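Local coordinates for alpha-catenin-like protein hmp-1 (Caenorhabditis elegans, PDB 5XA5), which binds beta-catenin and actin filaments at cell junctions and is required for cell migration during body enclosure and cell shape changes during body elongation, at residues A[182-187]-A[212-217]; A[204-209]-A[252-257]; A[171-176]-A[219-224]; A[74-79]-A[146-151]; A[23-28]-A[137-142]. All coordinates share one frame; numbering follows the deposited sequence.

Interactions 1, 2 and 3 belong to one bundle and share helix 200-229, pairing it with helix 169-196 (1 and 3) or helix 234-258 (2). Interactions 4 and 5 use the long helix 117-165, facing a loop and the N-terminal helix 23-36 respectively. Interactions 1, 2 and 5 are mostly buried, whereas 3 and 4 are partly buried. Interaction 2 is wholly apolar across the contact; interaction 1 fringes an apolar core with salt bridges, and interaction 3 centres on a tyrosine stack with a hydroxyl-carboxylate bond at its edge. Neither 4 nor 5 has a hydrogen bond across its segments: 4 packs a turn's side chains on Val148, and 5 gathers round Val25.

Interaction 1. Residues A[182-187]-A[212-217]; sequences QIEELD and ALRQTA
Ile183 is the bump of this contact: it pushes from helix 169-196 into a hollow formed by Leu213, Arg214 and Ala217 of helix 200-229, two antiparallel members of a vinculin-family helical bundle. The segment axes stay 11.2 Å apart, their directions differing by 168°, and side chains bridge the interval. Ala217 makes the floor of the hollow, its CB lying 3.5 Å from Ile183 CD1, tighter than usual for two carbons. Leu213 forms a wall, its CD1 4.1 Å from the same Ile183 CD1. The second branch of Ile183, CG2, lies alongside the outer shaft of the arginine, 3.6 Å from Arg214 CD and next to NE. Leu186 and Leu213 cross at about a right angle and meet CD2 to CD2 at 3.8 Å; beyond this pair Leu186 touches helix 117-165 and Leu213 touches helix 234-258.

Over the apolar part folds Arg214, whose bends at chi2 and chi3 carry the guanidinium back across to Glu184 and Asp187 in a salt-bridge network, each carboxylate plane nearly perpendicular to its own. Asp187 OD1 meets the edge of the group through a weak but straight bond from Arg214 NH1 (3.2 Å, 166°); Arg210 is its stronger partner, and Arg191 holds OD2. Arg214 NH2 donates to Glu184 OE2 at 3.0 Å, arriving from above the carboxylate plane with a bent N-H angle of 139°.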
# COMPACT_ATOMS: atom_id res chain seq x y z
N GLN A 182 -7.17 20.21 2.54
CA GLN A 182 -6.14 19.29 2.08
C GLN A 182 -5.36 18.71 3.25
O GLN A 182 -5.02 17.53 3.26
CB GLN A 182 -5.21 19.99 1.09
CG GLN A 182 -5.91 20.30 -0.21
CD GLN A 182 -5.08 21.15 -1.13
OE1 GLN A 182 -4.02 21.63 -0.75
NE2 GLN A 182 -5.54 21.32 -2.37
N ILE A 183 -5.09 19.55 4.24
CA ILE A 183 -4.34 19.09 5.41
C ILE A 183 -5.19 18.16 6.27
O ILE A 183 -4.68 17.19 6.81
CB ILE A 183 -3.83 20.27 6.23
CG1 ILE A 183 -2.70 20.96 5.47
CG2 ILE A 183 -3.34 19.83 7.60
CD1 ILE A 183 -2.12 22.17 6.15
N GLU A 184 -6.49 18.45 6.37
CA GLU A 184 -7.38 17.53 7.09
C GLU A 184 -7.43 16.14 6.44
O GLU A 184 -7.38 15.14 7.16
CB GLU A 184 -8.79 18.11 7.19
CG GLU A 184 -8.95 19.24 8.19
CD GLU A 184 -8.95 18.77 9.64
OE1 GLU A 184 -9.09 17.56 9.89
OE2 GLU A 184 -8.83 19.64 10.53
N GLU A 185 -7.51 16.11 5.11
CA GLU A 185 -7.48 14.86 4.34
C GLU A 185 -6.17 14.11 4.56
O GLU A 185 -6.15 12.91 4.81
CB GLU A 185 -7.66 15.16 2.85
CG GLU A 185 -9.05 14.95 2.28
CD GLU A 185 -9.34 15.87 1.09
OE1 GLU A 185 -8.43 16.61 0.66
OE2 GLU A 185 -10.48 15.84 0.58
N LEU A 186 -5.06 14.84 4.46
CA LEU A 186 -3.74 14.24 4.63
C LEU A 186 -3.59 13.71 6.04
O LEU A 186 -3.03 12.64 6.25
CB LEU A 186 -2.65 15.26 4.33
CG LEU A 186 -1.19 14.83 4.44
CD1 LEU A 186 -0.84 13.71 3.44
CD2 LEU A 186 -0.24 16.01 4.27
N ASP A 187 -4.08 14.47 7.01
CA ASP A 187 -3.95 14.10 8.42
C ASP A 187 -4.59 12.74 8.69
O ASP A 187 -4.01 11.91 9.38
CB ASP A 187 -4.59 15.17 9.31
CG ASP A 187 -4.31 14.96 10.77
OD1 ASP A 187 -3.31 15.52 11.27
OD2 ASP A 187 -5.08 14.23 11.43
N ALA A 212 3.88 18.60 13.52
CA ALA A 212 4.57 19.82 13.10
C ALA A 212 3.80 20.50 11.97
O ALA A 212 3.64 21.72 11.96
CB ALA A 212 5.99 19.51 12.66
N LEU A 213 3.31 19.71 11.00
CA LEU A 213 2.49 20.29 9.95
C LEU A 213 1.24 20.95 10.53
O LEU A 213 0.90 22.07 10.13
CB LEU A 213 2.08 19.22 8.92
CG LEU A 213 1.10 19.67 7.84
CD1 LEU A 213 1.68 20.81 7.01
CD2 LEU A 213 0.65 18.51 6.94
N ARG A 214 0.54 20.27 11.44
CA ARG A 214 -0.69 20.84 11.99
C ARG A 214 -0.46 22.13 12.76
O ARG A 214 -1.31 23.03 12.75
CB ARG A 214 -1.38 19.83 12.92
CG ARG A 214 -1.89 18.58 12.23
CD ARG A 214 -2.63 18.89 10.95
NE ARG A 214 -3.79 19.77 11.13
CZ ARG A 214 -5.03 19.35 11.35
NH1 ARG A 214 -5.30 18.05 11.44
NH2 ARG A 214 -6.01 20.23 11.48
N GLN A 215 0.67 22.23 13.44
CA GLN A 215 1.00 23.44 14.20
C GLN A 215 1.48 24.57 13.30
O GLN A 215 1.19 25.75 13.55
CB GLN A 215 2.07 23.13 15.24
CG GLN A 215 2.83 24.35 15.75
CD GLN A 215 4.21 24.00 16.29
OE1 GLN A 215 5.22 24.35 15.68
NE2 GLN A 215 4.25 23.31 17.42
N THR A 216 2.23 24.23 12.26
CA THR A 216 2.87 25.24 11.42
C THR A 216 1.91 25.88 10.42
O THR A 216 1.99 27.08 10.16
CB THR A 216 4.07 24.64 10.66
OG1 THR A 216 5.05 24.18 11.60
CG2 THR A 216 4.69 25.67 9.75
N ALA A 217 1.00 25.10 9.85
CA ALA A 217 0.18 25.69 8.80
C ALA A 217 -0.67 26.91 9.24
O ALA A 217 -0.72 27.91 8.51
CB ALA A 217 -0.70 24.61 8.15

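Interaction 2. Residues A[204-209]-A[252-257]; sequences DDLLAA and NALESV
Val257 packs on Leu206 and Asp205, and Ala209 on Ala253 and Leu254, with Leu206 also meeting Leu254, in this apolar contact between helices 200-229 and 234-258 of a vinculin-family bundle. The segments are antiparallel, crossing at -159°, and their axes come within 8.7 Å, a close approach that small residues permit: Ala209 and Leu254 have the nearest CA atoms.

The alanine contacts are the plainest. Ala209 CB meets Ala253 CB at 3.7 Å and, beside it, Leu254 CD2 at 3.6 Å, so one methyl is shared by two residues of the opposing helix.

Branched side chains supply the rest. Leu254 places CG beside its backbone N (chi1 -72°), which brings CD2 in over the turn of helix 200-229, 3.9 Å from Leu206 CD1; the two leucines cross at about a right angle. Val257 divides its two methyls between neighbouring residues: CG1 rests 3.8 Å from Leu206 CB, while CG2 lies 3.6 Å from Asp205 CB, so the aspartate takes part through its methylene. An alanine in place of Val257 would remove both methyls and would probably open a gap beside Leu206 and Asp205.

Around the contact, Pro263, in the loop after helix 234-258, packs on Asp205, Ala253 and Val257, and Val190 of helix 169-196 lies against Leu206. With no hydrogen bond or salt bridge joining the two segments, attraction here rests on close alkyl packing and the burial of methyl groups.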
# COMPACT_ATOMS: atom_id res chain seq x y z
N ASP A 204 6.73 6.89 15.06
CA ASP A 204 6.89 8.08 15.90
C ASP A 204 7.34 9.28 15.06
O ASP A 204 6.86 10.39 15.28
CB ASP A 204 7.89 7.85 17.03
CG ASP A 204 7.41 6.81 18.02
OD1 ASP A 204 6.19 6.54 18.06
OD2 ASP A 204 8.25 6.30 18.79
N ASP A 205 8.24 9.05 14.11
CA ASP A 205 8.71 10.12 13.23
C ASP A 205 7.59 10.67 12.36
O ASP A 205 7.51 11.88 12.11
CB ASP A 205 9.86 9.64 12.35
CG ASP A 205 11.17 9.52 13.10
OD1 ASP A 205 11.23 9.93 14.29
OD2 ASP A 205 12.15 9.03 12.50
N LEU A 206 6.73 9.78 11.86
CA LEU A 206 5.62 10.21 11.01
C LEU A 206 4.65 11.05 11.83
O LEU A 206 4.18 12.09 11.37
CB LEU A 206 4.91 9.00 10.38
CG LEU A 206 3.95 9.31 9.23
CD1 LEU A 206 4.72 9.87 8.06
CD2 LEU A 206 3.20 8.06 8.78
N LEU A 207 4.37 10.60 13.05
CA LEU A 207 3.46 11.34 13.91
C LEU A 207 4.04 12.69 14.31
O LEU A 207 3.29 13.66 14.45
CB LEU A 207 3.12 10.51 15.16
CG LEU A 207 2.17 9.36 14.81
CD1 LEU A 207 1.87 8.55 16.05
CD2 LEU A 207 0.88 9.85 14.14
N ALA A 208 5.35 12.75 14.49
CA ALA A 208 5.99 14.01 14.85
C ALA A 208 5.86 15.00 13.70
O ALA A 208 5.57 16.18 13.92
CB ALA A 208 7.43 13.81 15.22
N ALA A 209 6.11 14.51 12.49
CA ALA A 209 5.99 15.37 11.31
C ALA A 209 4.54 15.82 11.11
O ALA A 209 4.29 16.98 10.76
CB ALA A 209 6.53 14.64 10.06
N ASN A 252 8.68 17.92 4.07
CA ASN A 252 9.81 17.07 3.70
C ASN A 252 9.97 15.90 4.67
O ASN A 252 10.33 14.80 4.26
CB ASN A 252 11.11 17.87 3.65
CG ASN A 252 11.10 18.89 2.55
OD1 ASN A 252 10.24 18.85 1.67
ND2 ASN A 252 12.06 19.80 2.58
N ALA A 253 9.71 16.15 5.95
CA ALA A 253 9.80 15.09 6.95
C ALA A 253 8.76 13.99 6.72
O ALA A 253 9.08 12.80 6.81
CB ALA A 253 9.66 15.68 8.35
N LEU A 254 7.52 14.38 6.41
CA LEU A 254 6.48 13.41 6.09
C LEU A 254 6.91 12.55 4.91
O LEU A 254 6.81 11.33 4.95
CB LEU A 254 5.15 14.09 5.76
CG LEU A 254 4.36 14.71 6.92
CD1 LEU A 254 3.21 15.57 6.39
CD2 LEU A 254 3.81 13.67 7.85
N GLU A 255 7.37 13.20 3.84
CA GLU A 255 7.78 12.46 2.65
C GLU A 255 8.96 11.53 2.94
O GLU A 255 8.96 10.38 2.51
CB GLU A 255 8.15 13.44 1.53
CG GLU A 255 8.49 12.76 0.20
CD GLU A 255 8.58 13.74 -0.96
OE1 GLU A 255 8.52 14.96 -0.72
OE2 GLU A 255 8.71 13.28 -2.12
N SER A 256 9.97 12.05 3.64
CA SER A 256 11.12 11.24 4.04
C SER A 256 10.71 9.97 4.79
O SER A 256 11.13 8.87 4.44
CB SER A 256 12.07 12.05 4.93
OG SER A 256 12.79 13.01 4.17
N VAL A 257 9.89 10.13 5.82
CA VAL A 257 9.48 8.97 6.63
C VAL A 257 8.60 8.01 5.84
O VAL A 257 8.74 6.80 5.96
CB VAL A 257 8.74 9.42 7.92
CG1 VAL A 257 8.20 8.22 8.69
CG2 VAL A 257 9.67 10.22 8.80

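Interaction 3. Residues A[171-176]-A[219-224]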
# COMPACT_ATOMS: atom_id res chain seq x y z
N LYS A 171 -6.75 36.35 -1.92
CA LYS A 171 -6.09 35.12 -2.37
C LYS A 171 -5.56 34.32 -1.18
O LYS A 171 -5.65 33.09 -1.18
CB LYS A 171 -4.93 35.43 -3.33
CG LYS A 171 -5.35 35.60 -4.77
CD LYS A 171 -4.17 36.02 -5.63
CE LYS A 171 -4.61 36.59 -6.97
NZ LYS A 171 -3.43 37.09 -7.74
N VAL A 172 -4.99 34.99 -0.18
CA VAL A 172 -4.45 34.27 0.97
C VAL A 172 -5.56 33.51 1.70
O VAL A 172 -5.41 32.34 2.06
CB VAL A 172 -3.72 35.22 1.94
CG1 VAL A 172 -3.34 34.44 3.21
CG2 VAL A 172 -2.47 35.83 1.27
N ASP A 173 -6.69 34.17 1.90
CA ASP A 173 -7.83 33.48 2.53
C ASP A 173 -8.37 32.32 1.71
O ASP A 173 -8.67 31.26 2.26
CB ASP A 173 -8.96 34.47 2.79
CG ASP A 173 -8.70 35.35 3.99
OD1 ASP A 173 -7.77 35.06 4.77
OD2 ASP A 173 -9.45 36.34 4.17
N ASP A 174 -8.49 32.51 0.40
CA ASP A 174 -9.02 31.44 -0.46
C ASP A 174 -8.07 30.26 -0.51
O ASP A 174 -8.50 29.10 -0.48
CB ASP A 174 -9.30 31.96 -1.87
CG ASP A 174 -10.49 32.90 -1.93
OD1 ASP A 174 -11.32 32.86 -0.99
OD2 ASP A 174 -10.60 33.65 -2.92
N LEU A 175 -6.78 30.54 -0.61
CA LEU A 175 -5.81 29.45 -0.61
C LEU A 175 -5.78 28.75 0.75
O LEU A 175 -5.65 27.54 0.79
CB LEU A 175 -4.42 29.95 -1.00
CG LEU A 175 -4.33 30.31 -2.49
CD1 LEU A 175 -3.09 31.16 -2.72
CD2 LEU A 175 -4.28 29.05 -3.33
N TYR A 176 -5.93 29.49 1.85
CA TYR A 176 -5.91 28.80 3.13
C TYR A 176 -7.19 27.98 3.28
O TYR A 176 -7.15 26.91 3.87
CB TYR A 176 -5.72 29.76 4.32
CG TYR A 176 -5.48 28.99 5.61
CD1 TYR A 176 -4.44 28.08 5.70
CD2 TYR A 176 -6.29 29.18 6.74
CE1 TYR A 176 -4.21 27.35 6.86
CE2 TYR A 176 -6.05 28.45 7.92
CZ TYR A 176 -5.01 27.55 7.96
OH TYR A 176 -4.77 26.81 9.11
N LEU A 219 0.05 29.02 11.50
CA LEU A 219 0.98 30.13 11.69
C LEU A 219 1.44 30.69 10.35
O LEU A 219 1.71 31.89 10.23
CB LEU A 219 2.17 29.67 12.51
CG LEU A 219 1.85 29.32 13.97
CD1 LEU A 219 3.00 28.54 14.58
CD2 LEU A 219 1.62 30.57 14.78
N LEU A 220 1.57 29.82 9.36
CA LEU A 220 1.90 30.27 8.01
C LEU A 220 0.77 31.13 7.45
O LEU A 220 1.03 32.18 6.85
CB LEU A 220 2.18 29.08 7.10
CG LEU A 220 2.69 29.48 5.70
CD1 LEU A 220 3.98 30.29 5.76
CD2 LEU A 220 2.87 28.23 4.84
N TYR A 221 -0.47 30.71 7.67
CA TYR A 221 -1.63 31.51 7.26
C TYR A 221 -1.55 32.91 7.84
O TYR A 221 -1.66 33.88 7.12
CB TYR A 221 -2.93 30.82 7.68
CG TYR A 221 -4.16 31.69 7.58
CD1 TYR A 221 -4.54 32.27 6.37
CD2 TYR A 221 -4.97 31.92 8.69
CE1 TYR A 221 -5.67 33.06 6.28
CE2 TYR A 221 -6.10 32.71 8.61
CZ TYR A 221 -6.44 33.28 7.39
OH TYR A 221 -7.56 34.05 7.29
N THR A 222 -1.37 33.03 9.16
CA THR A 222 -1.51 34.35 9.73
C THR A 222 -0.26 35.20 9.44
O THR A 222 -0.37 36.40 9.27
CB THR A 222 -1.80 34.30 11.24
OG1 THR A 222 -0.86 33.47 11.90
CG2 THR A 222 -3.19 33.72 11.47
N SER A 223 0.91 34.58 9.33
CA SER A 223 2.11 35.34 8.98
C SER A 223 2.04 35.85 7.55
O SER A 223 2.45 36.98 7.27
CB SER A 223 3.38 34.49 9.16
OG SER A 223 3.45 33.52 8.13
N THR A 224 1.53 35.04 6.62
CA THR A 224 1.39 35.49 5.23
C THR A 224 0.33 36.57 5.10
O THR A 224 0.48 37.53 4.35
CB THR A 224 1.05 34.30 4.27
OG1 THR A 224 -0.15 33.63 4.66
CG2 THR A 224 2.20 33.30 4.25
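Tyr176 and Tyr221 form an offset (parallel-displaced) stack between antiparallel segments of helices 169-196 and 200-229 in a vinculin-family bundle. Here the packing is tight. The ring centroids are 4.3 Å apart and the planes only 9° from parallel; Tyr176 CD2 lies over the Tyr221 face, 3.4 Å from CG of that ring. The offset leaves Tyr221 CB above the centre of the Tyr176 ring, a CH-pi contact of 3.6 Å from CB to the centroid. In both tyrosines CG lies anti to the backbone N, which turns each ring out across the gap toward the other helix. Val172, buried beside them, sets CG1 4.0 Å from Tyr221 CD1, while Met163 of helix 117-165 and Pro218 touch Tyr176.

The Asp173 side is sparser: there one polar bond replaces the broad contact of the rings. Asp173 stands at the edge of the Tyr221 ring, close to its hydroxyl, and its OD1 also makes a salt bridge to Arg225 further along helix 200-229, which is likely to steady it. Replacing Tyr221 by a leucine would remove the flat ring and its hydroxyl, and would probably leave the face of Tyr176 without its stacking partner and Asp173 OD1 with one bond fewer. Tyr221 OH donates to Asp173 OD1 at 2.7 Å, meeting that oxygen from above the carboxylate plane, 41° out of it.

Interaction 4. Residues A[74-79]-A[146-151]; sequences SKCPIA and VKVIVD
Ile78 reaches from a loop onto helix 117-165, where it meets Lys147, Val148 and Asp151. Its CB points at the helix and splits the side chain in two. CG2 goes one way, to rest 4.0 Å from Val148 CG2 and 4.1 Å from Asp151 CB. CG1 takes the place between the backbone N and the carbonyl carbon (chi1 62°) and passes the same valine methyl, Val148 CG2, at 4.1 Å. Beyond it the tip, CD1, settles 3.6 Å from Lys147 CB, touching only the root of the lysine, whose extended chain leads away to a salt bridge with Asp82.

Val148 is the shared partner of the loop. Pro77 crosses it at about a right angle and brings CG to 3.5 Å from Val148 CG1, with Val148 CG2 almost as near, so the ring carbon rides over both methyls. Cys76 SG is a more distant neighbour, 4.1 Å from Val148 CG2. A type I beta turn from Cys76 to Ala79, closed by the bond from Ala79 N to Cys76 O at 3.0 Å, presents these three side chains together. No hydrogen bond joins the two segments.

The loop connects helix 51-74 to helix 83-112, and Cys76 and Ile78 also touch Ile144 of helix 117-165. Other sides of segment 146-151 are taken by further helices: Ile149 packs on helix 169-196, and Val146, Ile149 and Val150 on helix 234-258.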
# COMPACT_ATOMS: atom_id res chain seq x y z
N SER A 74 -6.92 -0.02 -11.57
CA SER A 74 -7.59 0.97 -12.40
C SER A 74 -8.15 2.15 -11.60
O SER A 74 -8.32 3.24 -12.14
CB SER A 74 -8.72 0.31 -13.21
OG SER A 74 -9.85 0.06 -12.39
N LYS A 75 -8.42 1.93 -10.32
CA LYS A 75 -8.99 2.97 -9.48
C LYS A 75 -7.91 3.75 -8.73
O LYS A 75 -8.22 4.72 -8.03
CB LYS A 75 -9.98 2.38 -8.48
CG LYS A 75 -11.44 2.66 -8.82
CD LYS A 75 -12.34 2.53 -7.60
CE LYS A 75 -13.80 2.45 -8.00
NZ LYS A 75 -14.06 3.05 -9.34
N CYS A 76 -6.66 3.33 -8.87
CA CYS A 76 -5.56 3.95 -8.13
C CYS A 76 -5.43 5.41 -8.54
O CYS A 76 -5.25 5.71 -9.72
CB CYS A 76 -4.24 3.23 -8.37
SG CYS A 76 -2.82 4.06 -7.59
N PRO A 77 -5.51 6.32 -7.56
CA PRO A 77 -5.58 7.76 -7.87
C PRO A 77 -4.35 8.33 -8.59
O PRO A 77 -4.45 9.44 -9.10
CB PRO A 77 -5.74 8.40 -6.49
CG PRO A 77 -5.28 7.38 -5.52
CD PRO A 77 -5.62 6.06 -6.12
N ILE A 78 -3.23 7.62 -8.66
CA ILE A 78 -2.11 8.16 -9.44
C ILE A 78 -1.92 7.45 -10.79
O ILE A 78 -0.82 7.44 -11.33
CB ILE A 78 -0.78 8.11 -8.63
CG1 ILE A 78 -0.40 6.67 -8.27
CG2 ILE A 78 -0.85 9.02 -7.39
CD1 ILE A 78 0.95 6.58 -7.58
N ALA A 79 -3.01 6.88 -11.31
CA ALA A 79 -3.02 6.16 -12.59
C ALA A 79 -2.46 7.02 -13.71
O ALA A 79 -1.64 6.55 -14.52
CB ALA A 79 -4.44 5.70 -12.92
N VAL A 146 1.71 4.12 -0.85
CA VAL A 146 2.51 5.16 -0.21
C VAL A 146 2.70 6.33 -1.17
O VAL A 146 2.64 7.49 -0.75
CB VAL A 146 3.88 4.61 0.24
CG1 VAL A 146 4.87 5.76 0.51
CG2 VAL A 146 3.71 3.74 1.47
N LYS A 147 2.89 6.04 -2.46
CA LYS A 147 3.08 7.09 -3.45
C LYS A 147 1.85 7.99 -3.52
O LYS A 147 1.96 9.20 -3.78
CB LYS A 147 3.36 6.50 -4.84
CG LYS A 147 4.81 6.11 -5.05
CD LYS A 147 5.09 5.79 -6.51
CE LYS A 147 6.59 5.71 -6.76
NZ LYS A 147 6.91 5.30 -8.15
N VAL A 148 0.69 7.40 -3.31
CA VAL A 148 -0.54 8.18 -3.25
C VAL A 148 -0.52 9.17 -2.08
O VAL A 148 -0.94 10.33 -2.23
CB VAL A 148 -1.77 7.26 -3.16
CG1 VAL A 148 -3.04 8.04 -2.85
CG2 VAL A 148 -1.92 6.49 -4.46
N ILE A 149 -0.02 8.75 -0.92
CA ILE A 149 0.09 9.65 0.21
C ILE A 149 1.08 10.76 -0.11
O ILE A 149 0.82 11.93 0.18
CB ILE A 149 0.53 8.92 1.48
CG1 ILE A 149 -0.42 7.77 1.76
CG2 ILE A 149 0.51 9.89 2.66
CD1 ILE A 149 -0.09 7.02 3.02
N VAL A 150 2.20 10.39 -0.71
CA VAL A 150 3.24 11.38 -1.05
C VAL A 150 2.68 12.41 -2.03
O VAL A 150 3.00 13.61 -1.95
CB VAL A 150 4.50 10.69 -1.63
CG1 VAL A 150 5.46 11.72 -2.21
CG2 VAL A 150 5.19 9.86 -0.54
N ASP A 151 1.82 11.97 -2.94
CA ASP A 151 1.18 12.87 -3.90
C ASP A 151 0.31 13.90 -3.16
O ASP A 151 0.25 15.08 -3.55
CB ASP A 151 0.34 12.06 -4.91
CG ASP A 151 -0.14 12.90 -6.07
OD1 ASP A 151 -1.33 13.30 -6.07
OD2 ASP A 151 0.66 13.14 -7.00

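Interaction 5. Residues A[23-28]-A[137-142]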
# COMPACT_ATOMS: atom_id res chain seq x y z
N LYS A 23 2.14 -3.33 8.52
CA LYS A 23 1.80 -4.52 9.32
C LYS A 23 0.69 -5.36 8.69
O LYS A 23 0.64 -6.59 8.88
CB LYS A 23 1.35 -4.11 10.72
CG LYS A 23 2.43 -3.56 11.60
CD LYS A 23 1.76 -3.16 12.93
CE LYS A 23 2.70 -2.57 13.91
NZ LYS A 23 2.01 -2.30 15.19
N ASN A 24 -0.23 -4.71 7.99
CA ASN A 24 -1.28 -5.42 7.27
C ASN A 24 -0.64 -6.33 6.22
O ASN A 24 -0.96 -7.51 6.14
CB ASN A 24 -2.24 -4.43 6.62
CG ASN A 24 -3.48 -5.08 6.04
OD1 ASN A 24 -3.74 -6.25 6.27
ND2 ASN A 24 -4.25 -4.31 5.28
N VAL A 25 0.29 -5.79 5.45
CA VAL A 25 1.01 -6.59 4.45
C VAL A 25 1.88 -7.65 5.12
O VAL A 25 1.91 -8.81 4.70
CB VAL A 25 1.89 -5.71 3.55
CG1 VAL A 25 2.75 -6.57 2.62
CG2 VAL A 25 1.03 -4.77 2.75
N LEU A 26 2.57 -7.26 6.19
CA LEU A 26 3.50 -8.17 6.85
C LEU A 26 2.77 -9.41 7.33
O LEU A 26 3.23 -10.53 7.11
CB LEU A 26 4.20 -7.47 8.03
CG LEU A 26 5.25 -8.33 8.76
CD1 LEU A 26 6.29 -8.87 7.76
CD2 LEU A 26 5.93 -7.55 9.87
N LYS A 27 1.61 -9.23 7.96
CA LYS A 27 0.88 -10.40 8.50
C LYS A 27 0.38 -11.28 7.38
O LYS A 27 0.47 -12.51 7.46
CB LYS A 27 -0.29 -9.96 9.37
CG LYS A 27 0.18 -9.34 10.69
CD LYS A 27 -0.92 -9.28 11.73
CE LYS A 27 -2.11 -8.51 11.23
NZ LYS A 27 -1.73 -7.11 10.87
N GLN A 28 -0.12 -10.66 6.31
CA GLN A 28 -0.61 -11.43 5.17
C GLN A 28 0.50 -12.25 4.53
O GLN A 28 0.31 -13.43 4.24
CB GLN A 28 -1.24 -10.51 4.12
CG GLN A 28 -2.60 -9.96 4.51
CD GLN A 28 -3.19 -9.08 3.42
OE1 GLN A 28 -3.79 -9.56 2.46
NE2 GLN A 28 -3.01 -7.76 3.56
N PHE A 137 3.33 -9.00 -5.03
CA PHE A 137 2.32 -8.06 -5.51
C PHE A 137 1.83 -7.16 -4.38
O PHE A 137 1.66 -5.96 -4.57
CB PHE A 137 1.12 -8.79 -6.14
CG PHE A 137 0.04 -7.84 -6.60
CD1 PHE A 137 0.13 -7.23 -7.84
CD2 PHE A 137 -1.07 -7.57 -5.82
CE1 PHE A 137 -0.84 -6.35 -8.27
CE2 PHE A 137 -2.06 -6.69 -6.26
CZ PHE A 137 -1.94 -6.08 -7.49
N LEU A 138 1.61 -7.74 -3.21
CA LEU A 138 1.12 -6.95 -2.09
C LEU A 138 2.16 -5.94 -1.64
O LEU A 138 1.80 -4.84 -1.22
CB LEU A 138 0.73 -7.84 -0.91
CG LEU A 138 -0.43 -8.81 -1.18
CD1 LEU A 138 -0.68 -9.66 0.04
CD2 LEU A 138 -1.67 -8.03 -1.55
N ILE A 139 3.44 -6.31 -1.72
CA ILE A 139 4.52 -5.43 -1.28
C ILE A 139 4.61 -4.24 -2.22
O ILE A 139 4.75 -3.09 -1.79
CB ILE A 139 5.87 -6.16 -1.22
CG1 ILE A 139 5.93 -7.06 0.01
CG2 ILE A 139 7.02 -5.17 -1.15
CD1 ILE A 139 7.11 -8.02 0.00
N LEU A 140 4.51 -4.53 -3.51
CA LEU A 140 4.49 -3.48 -4.51
C LEU A 140 3.24 -2.61 -4.35
O LEU A 140 3.31 -1.38 -4.46
CB LEU A 140 4.55 -4.09 -5.92
CG LEU A 140 4.43 -3.07 -7.04
CD1 LEU A 140 5.58 -2.08 -6.95
CD2 LEU A 140 4.42 -3.79 -8.38
N ALA A 141 2.10 -3.24 -4.06
CA ALA A 141 0.86 -2.51 -3.86
C ALA A 141 0.98 -1.50 -2.72
O ALA A 141 0.47 -0.38 -2.82
CB ALA A 141 -0.30 -3.46 -3.58
N ASP A 142 1.65 -1.89 -1.64
CA ASP A 142 1.83 -0.98 -0.52
C ASP A 142 2.70 0.20 -0.95
O ASP A 142 2.44 1.34 -0.56
CB ASP A 142 2.44 -1.69 0.68
CG ASP A 142 2.50 -0.81 1.91
OD1 ASP A 142 1.41 -0.47 2.41
OD2 ASP A 142 3.62 -0.48 2.38
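Helix 23-36, the first of the chain, lies antiparallel on the long helix 117-165 through Val25, which sits among Leu138, Ile139 and Asp142. The segment axes are 10.0 Å apart and their directions differ by 178°. Val25 spreads its methyls over a turn of the other helix. CG1, anti to its own backbone N (chi1 of 174°), reaches Ile139 CG1 at 4.1 Å, the two side chains crossing at about a right angle. CG2 comes down on the backbone, 4.0 Å from Leu138 O and equally far from Asp142 CB.

This pairing belongs to the N-terminal vinculin-family region of alpha-catenin, the part of the longer protein present here, where a chain of another protein also packs: its apolar side chains lie on Val25 and Ala141, and one of its polar side chains bonds Asn24 ND2, consistent with the beta-catenin binding known for this protein.

Gln28 contributes at the next turn, its OE1 3.9 Å from Leu138 CD1. The NE2 of the same amide turns back along its own helix, giving weak bonds to Asn24 O at 3.3 Å and to Asn24 OD1 at 3.2 Å. Asp142 offers its methylene to the valine, while its carboxylate is engaged by Arg193 of helix 169-196, the helix whose Asp196 bonds the backbone N of Asn24 through OD1.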